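Local coordinates for amino Transferase (Eubacterium rectale, PDB 3ELE), which binds pyridoxal-5'-phosphate and probably transfers amino groups between amino acids and 2-oxo acids, as other class I and II aminotransferases do, at residues A109-T120 with Y137-A146; V188-S198 with I228-Y237. One frame throughout, in Å; residues are numbered along the deposited sequence.

Contact 1 of 2, residues A109-T120 with Y137-A146. With PLP (pyridoxal-5'-phosphate), chain E.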
loop_
_atom_site.group_PDB
_atom_site.type_symbol
_atom_site.label_atom_id
_atom_site.label_comp_id
_atom_site.label_asym_id
_atom_site.label_seq_id
_atom_site.Cartn_x
_atom_site.Cartn_y
_atom_site.Cartn_z
ATOM N N ALA A 109 -6.237 1.194 -6.592
ATOM C CA ALA A 109 -5.680 2.511 -6.190
ATOM C C ALA A 109 -4.161 2.476 -6.180
ATOM O O ALA A 109 -3.524 3.463 -6.509
ATOM C CB ALA A 109 -6.188 2.940 -4.827
ATOM N N ALA A 110 -3.591 1.343 -5.764
ATOM C CA ALA A 110 -2.146 1.150 -5.769
ATOM C C ALA A 110 -1.636 1.012 -7.221
ATOM O O ALA A 110 -0.619 1.585 -7.561
ATOM C CB ALA A 110 -1.759 -0.054 -4.930
ATOM N N SER A 111 -2.374 0.296 -8.068
ATOM C CA SER A 111 -2.004 0.090 -9.477
ATOM C C SER A 111 -1.964 1.422 -10.225
ATOM O O SER A 111 -0.993 1.722 -10.916
ATOM C CB SER A 111 -2.981 -0.884 -10.175
ATOM O OG SER A 111 -2.932 -2.195 -9.624
ATOM N N LEU A 112 -3.009 2.224 -10.054
ATOM C CA LEU A 112 -3.095 3.570 -10.688
ATOM C C LEU A 112 -1.983 4.484 -10.198
ATOM O O LEU A 112 -1.291 5.102 -11.020
ATOM C CB LEU A 112 -4.465 4.202 -10.422
ATOM C CG LEU A 112 -5.644 3.492 -11.108
ATOM C CD1 LEU A 112 -6.974 3.944 -10.523
ATOM C CD2 LEU A 112 -5.607 3.695 -12.621
ATOM N N SER A 113 -1.772 4.513 -8.871
ATOM C CA SER A 113 -0.720 5.334 -8.249
ATOM C C SER A 113 0.653 5.003 -8.843
ATOM O O SER A 113 1.381 5.920 -9.275
ATOM C CB SER A 113 -0.720 5.171 -6.722
ATOM O OG SER A 113 -1.933 5.658 -6.159
ATOM N N ILE A 114 0.966 3.704 -8.914
ATOM C CA ILE A 114 2.214 3.194 -9.529
ATOM C C ILE A 114 2.374 3.672 -10.969
ATOM O O ILE A 114 3.459 4.098 -11.344
ATOM C CB ILE A 114 2.274 1.623 -9.506
ATOM C CG1 ILE A 114 2.540 1.128 -8.091
ATOM C CG2 ILE A 114 3.366 1.086 -10.409
ATOM C CD1 ILE A 114 2.294 -0.333 -7.917
ATOM N N CYS A 115 1.299 3.599 -11.767
ATOM C CA CYS A 115 1.339 4.047 -13.182
ATOM C C CYS A 115 1.637 5.543 -13.346
ATOM O O CYS A 115 2.493 5.910 -14.144
ATOM C CB CYS A 115 0.062 3.673 -13.943
ATOM S SG CYS A 115 -0.115 1.890 -14.226
ATOM N N PHE A 116 0.949 6.392 -12.588
ATOM C CA PHE A 116 1.182 7.841 -12.683
ATOM C C PHE A 116 2.557 8.208 -12.124
ATOM O O PHE A 116 3.278 9.034 -12.720
ATOM C CB PHE A 116 0.090 8.654 -12.003
ATOM C CG PHE A 116 -1.304 8.359 -12.503
ATOM C CD1 PHE A 116 -1.612 8.446 -13.862
ATOM C CD2 PHE A 116 -2.331 8.053 -11.599
ATOM C CE1 PHE A 116 -2.929 8.188 -14.324
ATOM C CE2 PHE A 116 -3.634 7.807 -12.041
ATOM C CZ PHE A 116 -3.937 7.871 -13.403
ATOM N N ARG A 117 2.935 7.562 -11.015
ATOM C CA ARG A 117 4.256 7.760 -10.404
ATOM C C ARG A 117 5.397 7.335 -11.349
ATOM O O ARG A 117 6.380 8.054 -11.501
ATOM C CB ARG A 117 4.338 7.015 -9.070
ATOM C CG ARG A 117 5.572 7.278 -8.217
ATOM C CD ARG A 117 5.820 8.764 -7.972
ATOM N NE ARG A 117 6.874 8.999 -6.981
ATOM C CZ ARG A 117 6.709 9.131 -5.660
ATOM N NH1 ARG A 117 5.513 9.095 -5.099
ATOM N NH2 ARG A 117 7.770 9.345 -4.888
ATOM N N ALA A 118 5.241 6.179 -11.998
ATOM C CA ALA A 118 6.233 5.678 -12.968
ATOM C C ALA A 118 6.318 6.539 -14.227
ATOM O O ALA A 118 7.384 6.742 -14.767
ATOM C CB ALA A 118 5.927 4.209 -13.362
ATOM N N LEU A 119 5.179 7.035 -14.686
ATOM C CA LEU A 119 5.128 7.837 -15.909
ATOM C C LEU A 119 5.365 9.345 -15.751
ATOM O O LEU A 119 5.683 9.958 -16.739
ATOM C CB LEU A 119 3.804 7.573 -16.648
ATOM C CG LEU A 119 3.679 6.162 -17.236
ATOM C CD1 LEU A 119 2.317 5.991 -17.810
ATOM C CD2 LEU A 119 4.752 5.925 -18.330
ATOM N N THR A 120 5.256 9.930 -14.546
ATOM C CA THR A 120 5.448 11.403 -14.366
ATOM C C THR A 120 6.938 11.841 -14.209
ATOM O O THR A 120 7.611 11.524 -13.211
ATOM C CB THR A 120 4.598 11.939 -13.199
ATOM O OG1 THR A 120 3.231 11.546 -13.393
ATOM C CG2 THR A 120 4.681 13.485 -13.082
ATOM N N TYR A 137 -9.074 9.951 -9.479
ATOM C CA TYR A 137 -7.982 10.062 -10.474
ATOM C C TYR A 137 -7.190 11.345 -10.294
ATOM O O TYR A 137 -5.987 11.316 -10.434
ATOM C CB TYR A 137 -8.478 10.013 -11.937
ATOM C CG TYR A 137 -9.141 8.723 -12.385
ATOM C CD1 TYR A 137 -8.756 7.468 -11.874
ATOM C CD2 TYR A 137 -10.081 8.743 -13.415
ATOM C CE1 TYR A 137 -9.359 6.301 -12.319
ATOM C CE2 TYR A 137 -10.673 7.599 -13.878
ATOM C CZ TYR A 137 -10.326 6.376 -13.324
ATOM O OH TYR A 137 -10.927 5.269 -13.802
ATOM N N LYS A 138 -7.867 12.461 -10.005
ATOM C CA LYS A 138 -7.197 13.749 -9.736
ATOM C C LYS A 138 -6.225 13.658 -8.553
ATOM O O LYS A 138 -5.126 14.183 -8.620
ATOM C CB LYS A 138 -8.207 14.875 -9.503
ATOM C CG LYS A 138 -7.568 16.268 -9.457
ATOM C CD LYS A 138 -8.586 17.370 -9.230
ATOM C CE LYS A 138 -7.941 18.738 -9.336
ATOM N NZ LYS A 138 -6.767 18.934 -8.436
ATOM N N VAL A 139 -6.600 12.952 -7.502
ATOM C CA VAL A 139 -5.719 12.789 -6.331
ATOM C C VAL A 139 -4.465 11.993 -6.694
ATOM O O VAL A 139 -3.381 12.395 -6.320
ATOM C CB VAL A 139 -6.432 12.103 -5.163
ATOM C CG1 VAL A 139 -5.435 11.771 -4.013
ATOM C CG2 VAL A 139 -7.609 12.966 -4.701
ATOM N N PHE A 140 -4.638 10.885 -7.424
ATOM C CA PHE A 140 -3.520 10.036 -7.831
ATOM C C PHE A 140 -2.596 10.761 -8.820
ATOM O O PHE A 140 -1.358 10.695 -8.674
ATOM C CB PHE A 140 -3.971 8.674 -8.400
ATOM C CG PHE A 140 -4.927 7.886 -7.506
ATOM C CD1 PHE A 140 -4.801 7.883 -6.115
ATOM C CD2 PHE A 140 -5.903 7.083 -8.081
ATOM C CE1 PHE A 140 -5.680 7.123 -5.310
ATOM C CE2 PHE A 140 -6.779 6.327 -7.291
ATOM C CZ PHE A 140 -6.652 6.348 -5.904
ATOM N N VAL A 141 -3.181 11.471 -9.785
ATOM C CA VAL A 141 -2.396 12.262 -10.772
ATOM C C VAL A 141 -1.629 13.406 -10.096
ATOM O O VAL A 141 -0.422 13.616 -10.374
ATOM C CB VAL A 141 -3.306 12.780 -11.929
ATOM C CG1 VAL A 141 -2.658 13.871 -12.716
ATOM C CG2 VAL A 141 -3.694 11.625 -12.850
ATOM N N ASN A 142 -2.331 14.159 -9.247
ATOM C CA ASN A 142 -1.727 15.229 -8.444
ATOM C C ASN A 142 -0.688 14.684 -7.484
ATOM O O ASN A 142 0.376 15.285 -7.355
ATOM C CB ASN A 142 -2.770 16.040 -7.662
ATOM C CG ASN A 142 -3.671 16.895 -8.545
ATOM O OD1 ASN A 142 -4.611 17.475 -8.038
ATOM N ND2 ASN A 142 -3.398 16.972 -9.852
ATOM N N ALA A 143 -0.958 13.525 -6.862
ATOM C CA ALA A 143 0.020 12.884 -5.956
ATOM C C ALA A 143 1.331 12.501 -6.650
ATOM O O ALA A 143 2.360 12.399 -5.989
ATOM C CB ALA A 143 -0.574 11.667 -5.246
ATOM N N ALA A 144 1.288 12.265 -7.963
ATOM C CA ALA A 144 2.491 11.979 -8.769
ATOM C C ALA A 144 3.193 13.242 -9.250
ATOM O O ALA A 144 4.241 13.137 -9.853
ATOM C CB ALA A 144 2.132 11.104 -9.966
ATOM N N GLY A 145 2.606 14.415 -9.024
ATOM C CA GLY A 145 3.156 15.697 -9.455
ATOM C C GLY A 145 2.661 16.193 -10.806
ATOM O O GLY A 145 3.174 17.204 -11.298
ATOM N N ALA A 146 1.650 15.524 -11.383
ATOM C CA ALA A 146 1.112 15.842 -12.711
ATOM C C ALA A 146 -0.237 16.523 -12.586
ATOM O O ALA A 146 -0.696 16.813 -11.481
ATOM C CB ALA A 146 1.004 14.571 -13.552
HETATM N N1 PLP E . -11.390 2.521 -10.261
HETATM C C2 PLP E . -12.766 2.758 -10.270
HETATM C C2A PLP E . -13.402 3.317 -11.502
HETATM C C3 PLP E . -13.550 2.444 -9.140
HETATM O O3 PLP E . -14.907 2.657 -9.148
HETATM C C4 PLP E . -12.942 1.925 -7.973
HETATM C C4A PLP E . -13.750 2.041 -6.693
HETATM O O4A PLP E . -13.704 3.076 -6.027
HETATM C C5 PLP E . -11.533 1.690 -7.990
HETATM C C6 PLP E . -10.766 1.997 -9.141
HETATM C C5A PLP E . -10.773 1.168 -6.789
HETATM O O4P PLP E . -10.659 -0.219 -6.757
HETATM P P PLP E . -9.746 -0.862 -5.595
HETATM O O1P PLP E . -9.064 -2.097 -6.110
HETATM O O2P PLP E . -10.631 -1.304 -4.466
HETATM O O3P PLP E . -8.725 0.101 -5.084
HETATM O O HOH W 1 0.546 8.651 -7.516
HETATM O O HOH W 2 2.742 9.445 -6.324
#
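Ser113 and Phe140 face each other, CA atoms 5.5 Å apart, where helices 109-119 and 137-143 run side by side at a crossing angle of -37°, their axes 8.7 Å apart at closest approach. Phe140 is a knob in a hole formed by Ala109, Leu112, Ser113 and Phe116. Its CZ meets Ala109 CB at 3.6 Å, CD2 rests on Leu112 CB, and CB abuts the edge of the Phe116 ring. Phe116 in turn takes Val141 CG2 over the centre of one face, a CH-pi contact 3.7 Å from the centroid. With an alanine at Phe140 the CB against Phe116 would remain, but the hole lined by Ala109, Leu112 and Ser113 would probably lose the ring that fills it. Ser113 OG, anti to its carbonyl carbon (chi1 -64°), turns back to Ala109 O at 2.7 Å, satisfied beside the aromatic ring. Farther along, Thr120, its OG1 bonded to Phe116 O, sets CG2 3.3 Å from Ala144 O, and Gly145, with positive phi, closes a Schellman motif. At the other end Ala109 N donates to O3P of the cofactor phosphate (3.1 Å), while Tyr137, touched at its ring edge by Leu112 CD1, has its hydroxyl hydrogen-bonded to Asp217. Helix 136-143 is the beta-alpha-beta crossover between parallel strands 126-130 and 147-151; Phe127 meets Phe116 edge-to-face, and helix 269-282 and strand 240-245 border helix 109-119.

Contact 2 of 2, residues V188-S198 with I228-Y237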
loop_
_atom_site.group_PDB
_atom_site.type_symbol
_atom_site.label_atom_id
_atom_site.label_comp_id
_atom_site.label_asym_id
_atom_site.label_seq_id
_atom_site.Cartn_x
_atom_site.Cartn_y
_atom_site.Cartn_z
ATOM N N VAL A 188 -19.769 0.948 -21.571
ATOM C CA VAL A 188 -18.745 -0.010 -21.972
ATOM C C VAL A 188 -18.270 0.439 -23.336
ATOM O O VAL A 188 -19.080 0.528 -24.260
ATOM C CB VAL A 188 -19.250 -1.458 -22.035
ATOM C CG1 VAL A 188 -18.167 -2.388 -22.638
ATOM C CG2 VAL A 188 -19.633 -1.946 -20.671
ATOM N N TYR A 189 -16.982 0.732 -23.471
ATOM C CA TYR A 189 -16.439 1.157 -24.772
ATOM C C TYR A 189 -16.403 -0.006 -25.764
ATOM O O TYR A 189 -15.916 -1.099 -25.443
ATOM C CB TYR A 189 -15.062 1.815 -24.672
ATOM C CG TYR A 189 -14.982 3.088 -23.830
ATOM C CD1 TYR A 189 -16.024 4.033 -23.805
ATOM C CD2 TYR A 189 -13.817 3.392 -23.112
ATOM C CE1 TYR A 189 -15.926 5.214 -23.046
ATOM C CE2 TYR A 189 -13.718 4.571 -22.359
ATOM C CZ TYR A 189 -14.774 5.476 -22.331
ATOM O OH TYR A 189 -14.672 6.627 -21.584
ATOM N N SER A 190 -16.988 0.223 -26.941
ATOM C CA SER A 190 -17.045 -0.765 -28.015
ATOM C C SER A 190 -15.678 -0.938 -28.647
ATOM O O SER A 190 -14.806 -0.075 -28.497
ATOM C CB SER A 190 -18.014 -0.298 -29.111
ATOM O OG SER A 190 -17.561 0.933 -29.678
ATOM N N GLU A 191 -15.518 -2.027 -29.397
ATOM C CA GLU A 191 -14.289 -2.278 -30.158
ATOM C C GLU A 191 -13.969 -1.079 -31.050
ATOM O O GLU A 191 -12.802 -0.670 -31.147
ATOM C CB GLU A 191 -14.418 -3.530 -31.032
ATOM C CG GLU A 191 -13.108 -3.951 -31.664
ATOM C CD GLU A 191 -13.211 -5.152 -32.590
ATOM O OE1 GLU A 191 -14.199 -5.257 -33.365
ATOM O OE2 GLU A 191 -12.252 -5.955 -32.579
ATOM N N GLU A 192 -15.003 -0.525 -31.686
ATOM C CA GLU A 192 -14.856 0.633 -32.562
ATOM C C GLU A 192 -14.262 1.828 -31.797
ATOM O O GLU A 192 -13.326 2.461 -32.280
ATOM C CB GLU A 192 -16.196 0.976 -33.233
ATOM C CG GLU A 192 -16.143 2.125 -34.230
ATOM C CD GLU A 192 -17.480 2.378 -34.919
ATOM O OE1 GLU A 192 -18.274 1.427 -35.117
ATOM O OE2 GLU A 192 -17.727 3.545 -35.286
ATOM N N THR A 193 -14.794 2.107 -30.610
ATOM C CA THR A 193 -14.283 3.187 -29.747
ATOM C C THR A 193 -12.817 2.946 -29.355
ATOM O O THR A 193 -11.994 3.858 -29.455
ATOM C CB THR A 193 -15.164 3.343 -28.498
ATOM O OG1 THR A 193 -16.460 3.763 -28.916
ATOM C CG2 THR A 193 -14.606 4.355 -27.528
ATOM N N ILE A 194 -12.503 1.707 -28.961
ATOM C CA ILE A 194 -11.145 1.307 -28.586
ATOM C C ILE A 194 -10.192 1.423 -29.797
ATOM O O ILE A 194 -9.068 1.897 -29.628
ATOM C CB ILE A 194 -11.109 -0.120 -27.921
ATOM C CG1 ILE A 194 -11.942 -0.164 -26.601
ATOM C CG2 ILE A 194 -9.662 -0.591 -27.676
ATOM C CD1 ILE A 194 -11.469 0.807 -25.459
ATOM N N LYS A 195 -10.651 1.037 -30.998
ATOM C CA LYS A 195 -9.849 1.153 -32.239
ATOM C C LYS A 195 -9.588 2.620 -32.632
ATOM O O LYS A 195 -8.459 2.956 -32.964
ATOM C CB LYS A 195 -10.494 0.402 -33.419
ATOM C CG LYS A 195 -10.387 -1.119 -33.321
ATOM C CD LYS A 195 -11.356 -1.856 -34.241
ATOM C CE LYS A 195 -11.066 -1.690 -35.710
ATOM N NZ LYS A 195 -12.080 -2.435 -36.559
ATOM N N LYS A 196 -10.618 3.474 -32.598
ATOM C CA LYS A 196 -10.444 4.921 -32.921
ATOM C C LYS A 196 -9.481 5.600 -31.943
ATOM O O LYS A 196 -8.653 6.405 -32.358
ATOM C CB LYS A 196 -11.773 5.692 -32.943
ATOM C CG LYS A 196 -12.697 5.337 -34.097
ATOM C CD LYS A 196 -13.948 6.253 -34.181
ATOM C CE LYS A 196 -13.568 7.690 -34.650
ATOM N NZ LYS A 196 -14.717 8.560 -35.083
ATOM N N LEU A 197 -9.614 5.262 -30.653
ATOM C CA LEU A 197 -8.732 5.750 -29.581
ATOM C C LEU A 197 -7.305 5.339 -29.850
ATOM O O LEU A 197 -6.397 6.166 -29.767
ATOM C CB LEU A 197 -9.137 5.172 -28.213
ATOM C CG LEU A 197 -8.321 5.601 -26.986
ATOM C CD1 LEU A 197 -8.579 7.050 -26.712
ATOM C CD2 LEU A 197 -8.685 4.739 -25.779
ATOM N N SER A 198 -7.121 4.055 -30.168
ATOM C CA SER A 198 -5.801 3.510 -30.453
ATOM C C SER A 198 -5.166 4.179 -31.667
ATOM O O SER A 198 -4.012 4.562 -31.594
ATOM C CB SER A 198 -5.868 2.006 -30.612
ATOM O OG SER A 198 -6.414 1.446 -29.425
ATOM N N ILE A 228 -22.334 -8.395 -23.618
ATOM C CA ILE A 228 -21.568 -7.279 -24.169
ATOM C C ILE A 228 -20.100 -7.615 -23.939
ATOM O O ILE A 228 -19.753 -8.150 -22.882
ATOM C CB ILE A 228 -21.949 -5.914 -23.503
ATOM C CG1 ILE A 228 -23.400 -5.534 -23.843
ATOM C CG2 ILE A 228 -21.004 -4.773 -23.966
ATOM C CD1 ILE A 228 -23.627 -5.178 -25.321
ATOM N N LYS A 229 -19.263 -7.325 -24.939
ATOM C CA LYS A 229 -17.830 -7.620 -24.890
ATOM C C LYS A 229 -17.031 -6.402 -24.414
ATOM O O LYS A 229 -17.266 -5.279 -24.884
ATOM C CB LYS A 229 -17.330 -8.069 -26.279
ATOM C CG LYS A 229 -15.879 -8.611 -26.283
ATOM C CD LYS A 229 -15.560 -9.409 -27.552
ATOM C CE LYS A 229 -14.193 -10.077 -27.511
ATOM N NZ LYS A 229 -13.980 -10.884 -28.750
ATOM N N VAL A 230 -16.130 -6.637 -23.451
ATOM C CA VAL A 230 -15.180 -5.647 -22.962
ATOM C C VAL A 230 -13.892 -6.003 -23.742
ATOM O O VAL A 230 -13.274 -7.022 -23.453
ATOM C CB VAL A 230 -14.954 -5.760 -21.423
ATOM C CG1 VAL A 230 -14.011 -4.666 -20.935
ATOM C CG2 VAL A 230 -16.267 -5.645 -20.689
ATOM N N PRO A 231 -13.521 -5.229 -24.788
ATOM C CA PRO A 231 -12.276 -5.567 -25.510
ATOM C C PRO A 231 -11.014 -5.493 -24.646
ATOM O O PRO A 231 -10.899 -4.563 -23.852
ATOM C CB PRO A 231 -12.197 -4.469 -26.584
ATOM C CG PRO A 231 -13.540 -4.021 -26.767
ATOM C CD PRO A 231 -14.177 -4.072 -25.410
ATOM N N PHE A 232 -10.076 -6.429 -24.822
ATOM C CA PHE A 232 -8.821 -6.415 -24.076
ATOM C C PHE A 232 -7.891 -5.437 -24.816
ATOM O O PHE A 232 -7.335 -5.757 -25.872
ATOM C CB PHE A 232 -8.208 -7.809 -23.887
ATOM C CG PHE A 232 -7.332 -7.883 -22.674
ATOM C CD1 PHE A 232 -7.898 -8.047 -21.408
ATOM C CD2 PHE A 232 -5.971 -7.705 -22.771
ATOM C CE1 PHE A 232 -7.098 -8.069 -20.273
ATOM C CE2 PHE A 232 -5.170 -7.733 -21.642
ATOM C CZ PHE A 232 -5.734 -7.904 -20.396
ATOM N N VAL A 233 -7.687 -4.280 -24.190
ATOM C CA VAL A 233 -7.063 -3.093 -24.827
ATOM C C VAL A 233 -5.630 -3.262 -25.342
ATOM O O VAL A 233 -5.252 -2.613 -26.334
ATOM C CB VAL A 233 -7.156 -1.854 -23.890
ATOM C CG1 VAL A 233 -6.625 -0.576 -24.575
ATOM C CG2 VAL A 233 -8.600 -1.632 -23.447
ATOM N N THR A 234 -4.860 -4.143 -24.695
ATOM C CA THR A 234 -3.451 -4.386 -25.062
ATOM C C THR A 234 -3.319 -4.934 -26.469
ATOM O O THR A 234 -2.290 -4.725 -27.114
ATOM C CB THR A 234 -2.718 -5.327 -24.057
ATOM O OG1 THR A 234 -3.258 -6.654 -24.135
ATOM C CG2 THR A 234 -2.825 -4.763 -22.605
ATOM N N LYS A 235 -4.377 -5.624 -26.930
ATOM C CA LYS A 235 -4.436 -6.164 -28.282
ATOM C C LYS A 235 -4.622 -5.115 -29.368
ATOM O O LYS A 235 -4.353 -5.408 -30.534
ATOM C CB LYS A 235 -5.568 -7.181 -28.409
ATOM C CG LYS A 235 -5.448 -8.342 -27.433
ATOM C CD LYS A 235 -6.086 -9.636 -28.000
ATOM C CE LYS A 235 -7.546 -9.489 -28.329
ATOM N NZ LYS A 235 -8.153 -10.809 -28.687
ATOM N N TYR A 236 -5.121 -3.935 -28.988
ATOM C CA TYR A 236 -5.417 -2.821 -29.904
ATOM C C TYR A 236 -4.384 -1.689 -29.886
ATOM O O TYR A 236 -4.238 -0.963 -30.872
ATOM C CB TYR A 236 -6.807 -2.263 -29.549
ATOM C CG TYR A 236 -7.918 -3.281 -29.735
ATOM C CD1 TYR A 236 -8.272 -4.163 -28.698
ATOM C CD2 TYR A 236 -8.607 -3.381 -30.959
ATOM C CE1 TYR A 236 -9.289 -5.118 -28.867
ATOM C CE2 TYR A 236 -9.621 -4.340 -31.142
ATOM C CZ TYR A 236 -9.957 -5.198 -30.092
ATOM O OH TYR A 236 -10.938 -6.138 -30.272
ATOM N N TYR A 237 -3.707 -1.517 -28.747
ATOM C CA TYR A 237 -2.745 -0.470 -28.551
ATOM C C TYR A 237 -1.533 -1.032 -27.793
ATOM O O TYR A 237 -1.671 -1.623 -26.717
ATOM C CB TYR A 237 -3.419 0.682 -27.790
ATOM C CG TYR A 237 -2.603 1.955 -27.783
ATOM C CD1 TYR A 237 -2.400 2.672 -28.964
ATOM C CD2 TYR A 237 -2.062 2.466 -26.603
ATOM C CE1 TYR A 237 -1.648 3.853 -28.986
ATOM C CE2 TYR A 237 -1.294 3.658 -26.620
ATOM C CZ TYR A 237 -1.100 4.342 -27.810
ATOM O OH TYR A 237 -0.361 5.499 -27.842
#
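Tyr236 lies across the helix that starts at Glu191, and its side chain can be read outward atom by atom. CB sits 3.8 Å from Ile194 CG2 and close to Ser198 OG; CG and CD1 meet the same isoleucine methyl. With CG anti to the carbonyl carbon (chi1 -62°), the ring extends back along the helix toward its N-terminal turn, where CD2 touches Lys195 CG at 3.7 Å and CE2 and CZ near Glu191 CG and OE2. At the tip, OH donates to Glu191 OE2 over 2.7 Å, reaching the anti side of that oxygen 23° out of the carboxylate plane; carboxylate and ring stand 78° apart. The glutamate gets there with an extended chain. Earlier in the loop, Pro231 CD lies 3.4 Å from Tyr189 O, while Val188 CG1 meets Ile228 CG2. Ser198 OG bonds back to Ile194 O at 2.7 Å, and this oxygen packs against Tyr237 CB. Ile194 and Val233 meet over Ile178 of strand 173-178, with Pro231 beside them. Apolar contact thus does most of the joining, and the one phenol-carboxylate bond at the more exposed rim probably fixes how the Tyr236 hydroxyl and the glutamate tip are placed.

Followed from the N terminus, the chain closes contact 1 before contact 2 opens, so the two are in series, neither nested nor crossed. Contact 1 spans a short connection containing strand 126-130 and joins the helix before that strand in sequence to the helix after it. Contact 2 spans a longer excursion: the rest of helix 191-208, then strand 213-217, and finally the loop that leads into strand 240-245. The centres of contact 1 and contact 2 are about 23 Å apart, and the two do not touch. What unites them is the seven-stranded mixed sheet of the cofactor-binding domain, to which both pack: contact 1 holds part of the pyridoxal-5'-phosphate pocket and reaches the second subunit, whereas no other protein chain touches contact 2.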